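Local coordinates for protein bifunctional enzyme cysn/cysc (PDB 4BZX) that catalyses the ATP-dependent phosphorylation of adenosine-5'-phosphosulfate at its 3'-hydroxyl, the kinase step of sulfate activation in Mycobacterium tuberculosis, at residues G16-A21 / L80-S85. Numbering follows the deposited sequence.
Sequences GKSSVA and LVPAIS. With MG (magnesium ion), chain N; ANP (phosphoaminophosphonic acid-adenylate ester), chain D; ADX (adenosine-5'-phosphosulfate), chain C.
The Walker A P-loop at the start of helix 17-30 illustrates how a P-loop kinase sets its phosphate-binding helix against a neighbouring strand of the parallel sheet. Here K17 packs on CB of P82, at the end of strand 78-82, and A21, one helical turn on, packs on its CG and CD; helix segment 17-21 and strand segment 80-82 run nearly antiparallel (163°). The packing is largely apolar, with P82 CB also against the K17-S18 backbone: P82 CB lies 3.7 Å from K17 CB, while P82 CG comes within 3.9 Å of A21 CB. Two residues back along the strand, L80 lays its CB near A21 CB and its CD1 against the A21 carbonyl, and F9 of the central strand touches both residues.

Beyond the proline, the lysine chain continues over the backbone joining A83 to I84, with K17 CE 3.6 Å from I84 N. Bends at chi3 (-58°) and chi4 of K17 turn the ammonium back to the nucleotide analogue, where NZ bridges O1B of the beta-phosphate of ANP (2.7 Å) and O3G of the gamma-phosphate; G11 O is a further partner. I84 CG1 packs beside that ammonium. The backbone amides of K17, S18 and S19 each donate to the phosphates, and S18 OG binds magnesium at 2.1 Å while also pairing with D39. Two phosphate oxygens and three waters complete an octahedral shell.

The loop that follows the strand, A83 to S85, serves the other substrate: I84 N donates to ADX O2A at 2.8 Å, nearly straight at 163°, and S85 N reaches the sulfate oxygen O1B of ADX. A buried hydrocarbon seam thus ties the two substrate sites together. With K17 and magnesium both engaging the beta- and gamma-phosphates, their positive charge would probably stabilise the negative charge that develops during phosphoryl transfer.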
loop_
_atom_site.group_PDB
_atom_site.type_symbol
_atom_site.label_atom_id
_atom_site.label_comp_id
_atom_site.label_asym_id
_atom_site.label_seq_id
_atom_site.Cartn_x
_atom_site.Cartn_y
_atom_site.Cartn_z
ATOM N N GLY A 16 -5.677 0.279 -7.270
ATOM C CA GLY A 16 -4.909 1.460 -7.698
ATOM C C GLY A 16 -3.782 1.899 -6.791
ATOM O O GLY A 16 -3.253 3.013 -6.931
ATOM N N LYS A 17 -3.428 1.047 -5.848
ATOM C CA LYS A 17 -2.405 1.439 -4.857
ATOM C C LYS A 17 -1.092 1.837 -5.508
ATOM O O LYS A 17 -0.534 2.909 -5.199
ATOM C CB LYS A 17 -2.153 0.291 -3.866
ATOM C CG LYS A 17 -3.368 -0.165 -3.079
ATOM C CD LYS A 17 -3.085 -1.329 -2.128
ATOM C CE LYS A 17 -2.540 -2.586 -2.784
ATOM N NZ LYS A 17 -3.586 -3.171 -3.682
ATOM N N SER A 18 -0.558 0.970 -6.324
ATOM C CA SER A 18 0.750 1.154 -6.982
ATOM C C SER A 18 0.722 2.328 -7.951
ATOM O O SER A 18 1.657 3.177 -7.966
ATOM C CB SER A 18 1.210 -0.087 -7.768
ATOM O OG SER A 18 1.425 -1.179 -6.881
ATOM N N SER A 19 -0.389 2.496 -8.676
ATOM C CA SER A 19 -0.513 3.619 -9.592
ATOM C C SER A 19 -0.481 4.973 -8.927
ATOM O O SER A 19 0.266 5.884 -9.366
ATOM C CB SER A 19 -1.848 3.504 -10.404
ATOM O OG SER A 19 -1.725 2.351 -11.203
ATOM N N VAL A 20 -1.291 5.106 -7.863
ATOM C CA VAL A 20 -1.293 6.299 -7.074
ATOM C C VAL A 20 0.037 6.535 -6.403
ATOM O O VAL A 20 0.555 7.664 -6.494
ATOM C CB VAL A 20 -2.430 6.311 -6.035
ATOM C CG1 VAL A 20 -2.334 7.583 -5.226
ATOM C CG2 VAL A 20 -3.741 6.216 -6.775
ATOM N N ALA A 21 0.621 5.504 -5.828
ATOM C CA ALA A 21 1.925 5.657 -5.104
ATOM C C ALA A 21 3.023 6.160 -6.084
ATOM O O ALA A 21 3.808 7.047 -5.789
ATOM C CB ALA A 21 2.374 4.320 -4.498
ATOM N N LEU A 80 6.305 5.665 0.336
ATOM C CA LEU A 80 4.959 5.314 -0.144
ATOM C C LEU A 80 4.947 3.779 -0.168
ATOM O O LEU A 80 5.828 3.217 -0.802
ATOM C CB LEU A 80 4.718 5.872 -1.525
ATOM C CG LEU A 80 4.822 7.404 -1.488
ATOM C CD1 LEU A 80 5.508 7.990 -2.683
ATOM C CD2 LEU A 80 3.449 7.974 -1.261
ATOM N N VAL A 81 4.006 3.135 0.527
ATOM C CA VAL A 81 3.960 1.675 0.602
ATOM C C VAL A 81 2.640 1.093 0.079
ATOM O O VAL A 81 1.684 0.951 0.842
ATOM C CB VAL A 81 4.222 1.171 2.028
ATOM C CG1 VAL A 81 4.253 -0.352 2.018
ATOM C CG2 VAL A 81 5.455 1.809 2.671
ATOM N N PRO A 82 2.613 0.766 -1.235
ATOM C CA PRO A 82 1.450 0.106 -1.778
ATOM C C PRO A 82 1.526 -1.380 -1.567
ATOM O O PRO A 82 2.371 -2.080 -2.190
ATOM C CB PRO A 82 1.495 0.493 -3.227
ATOM C CG PRO A 82 2.941 0.603 -3.526
ATOM C CD PRO A 82 3.510 1.237 -2.345
ATOM N N ALA A 83 0.758 -1.858 -0.602
ATOM C CA ALA A 83 0.695 -3.291 -0.281
ATOM C C ALA A 83 -0.702 -3.605 0.164
ATOM O O ALA A 83 -1.356 -2.764 0.725
ATOM C CB ALA A 83 1.611 -3.631 0.815
ATOM N N ILE A 84 -1.229 -4.772 -0.215
ATOM C CA ILE A 84 -2.629 -5.046 0.086
ATOM C C ILE A 84 -2.990 -4.831 1.550
ATOM O O ILE A 84 -3.964 -4.146 1.904
ATOM C CB ILE A 84 -3.008 -6.483 -0.423
ATOM C CG1 ILE A 84 -3.066 -6.498 -1.943
ATOM C CG2 ILE A 84 -4.380 -6.923 0.160
ATOM C CD1 ILE A 84 -3.233 -7.913 -2.467
ATOM N N SER A 85 -2.130 -5.341 2.456
ATOM C CA SER A 85 -2.316 -5.223 3.908
ATOM C C SER A 85 -3.728 -5.650 4.355
ATOM O O SER A 85 -4.491 -4.786 4.807
ATOM C CB SER A 85 -2.096 -3.776 4.333
ATOM O OG SER A 85 -0.781 -3.392 4.059
HETATM MG MG MG N . 0.248 -2.950 -7.001
HETATM P PG ANP D . -2.126 -5.092 -6.788
HETATM O O1G ANP D . -2.604 -6.302 -7.521
HETATM O O2G ANP D . -0.686 -4.796 -7.129
HETATM O O3G ANP D . -2.307 -5.157 -5.205
HETATM P PB ANP D . -2.880 -2.215 -7.131
HETATM O O1B ANP D . -3.843 -1.828 -6.008
HETATM O O2B ANP D . -1.450 -1.779 -7.008
HETATM N N3B ANP D . -2.969 -3.796 -7.488
HETATM P PA ANP D . -2.730 -0.894 -9.721
HETATM O O1A ANP D . -1.805 -1.883 -10.354
HETATM O O2A ANP D . -2.142 0.413 -9.278
HETATM O O3A ANP D . -3.543 -1.593 -8.544
HETATM O "O5'" ANP D . -4.049 -0.520 -10.634
HETATM C "C5'" ANP D . -4.936 -1.421 -11.217
HETATM C "C4'" ANP D . -5.578 -0.648 -12.381
HETATM O "O4'" ANP D . -6.600 0.147 -11.916
HETATM C "C3'" ANP D . -4.577 0.271 -13.045
HETATM O "O3'" ANP D . -4.172 -0.348 -14.271
HETATM C "C2'" ANP D . -5.288 1.560 -13.266
HETATM O "O2'" ANP D . -5.361 1.799 -14.662
HETATM C "C1'" ANP D . -6.649 1.348 -12.720
HETATM N N9 ANP D . -6.955 2.522 -11.920
HETATM C C8 ANP D . -6.552 2.738 -10.636
HETATM N N7 ANP D . -7.029 3.924 -10.170
HETATM C C5 ANP D . -7.720 4.489 -11.199
HETATM C C6 ANP D . -8.498 5.728 -11.415
HETATM N N6 ANP D . -8.575 6.625 -10.414
HETATM N N1 ANP D . -9.095 5.924 -12.632
HETATM C C2 ANP D . -8.994 5.034 -13.643
HETATM N N3 ANP D . -8.329 3.879 -13.510
HETATM C C4 ANP D . -7.683 3.559 -12.344
HETATM S SB ADX C . 0.128 -8.554 1.231
HETATM O O1B ADX C . 0.068 -7.172 1.634
HETATM O O2B ADX C . -1.104 -9.284 1.481
HETATM O O3B ADX C . 1.299 -9.291 1.781
HETATM P PA ADX C . 1.276 -7.677 -1.280
HETATM O O1A ADX C . 2.658 -7.829 -0.724
HETATM O O2A ADX C . 0.760 -6.325 -1.537
HETATM O O3A ADX C . 0.294 -8.575 -0.330
HETATM O "O5'" ADX C . 1.270 -8.573 -2.609
HETATM C "C5'" ADX C . 0.121 -8.492 -3.409
HETATM C "C4'" ADX C . 0.641 -8.651 -4.854
HETATM O "O4'" ADX C . 0.751 -10.044 -5.205
HETATM C "C3'" ADX C . -0.334 -7.972 -5.766
HETATM O "O3'" ADX C . 0.456 -7.210 -6.716
HETATM C "C2'" ADX C . -1.052 -9.121 -6.352
HETATM O "O2'" ADX C . -1.335 -8.734 -7.719
HETATM C "C1'" ADX C . -0.208 -10.370 -6.280
HETATM N N9 ADX C . -0.743 -11.619 -5.756
HETATM C C8 ADX C . -0.361 -12.873 -6.170
HETATM N N7 ADX C . -0.963 -13.819 -5.482
HETATM C C5 ADX C . -1.779 -13.176 -4.601
HETATM C C6 ADX C . -2.730 -13.658 -3.625
HETATM N N6 ADX C . -2.883 -14.987 -3.433
HETATM N N1 ADX C . -3.395 -12.710 -2.926
HETATM C C2 ADX C . -3.211 -11.423 -3.151
HETATM N N3 ADX C . -2.357 -10.897 -4.074
HETATM C C4 ADX C . -1.627 -11.757 -4.790
HETATM O O HOH W 1 0.631 -2.939 -4.992
HETATM O O HOH W 2 0.227 -2.853 -9.117
HETATM O O HOH W 3 2.145 -3.898 -7.260
#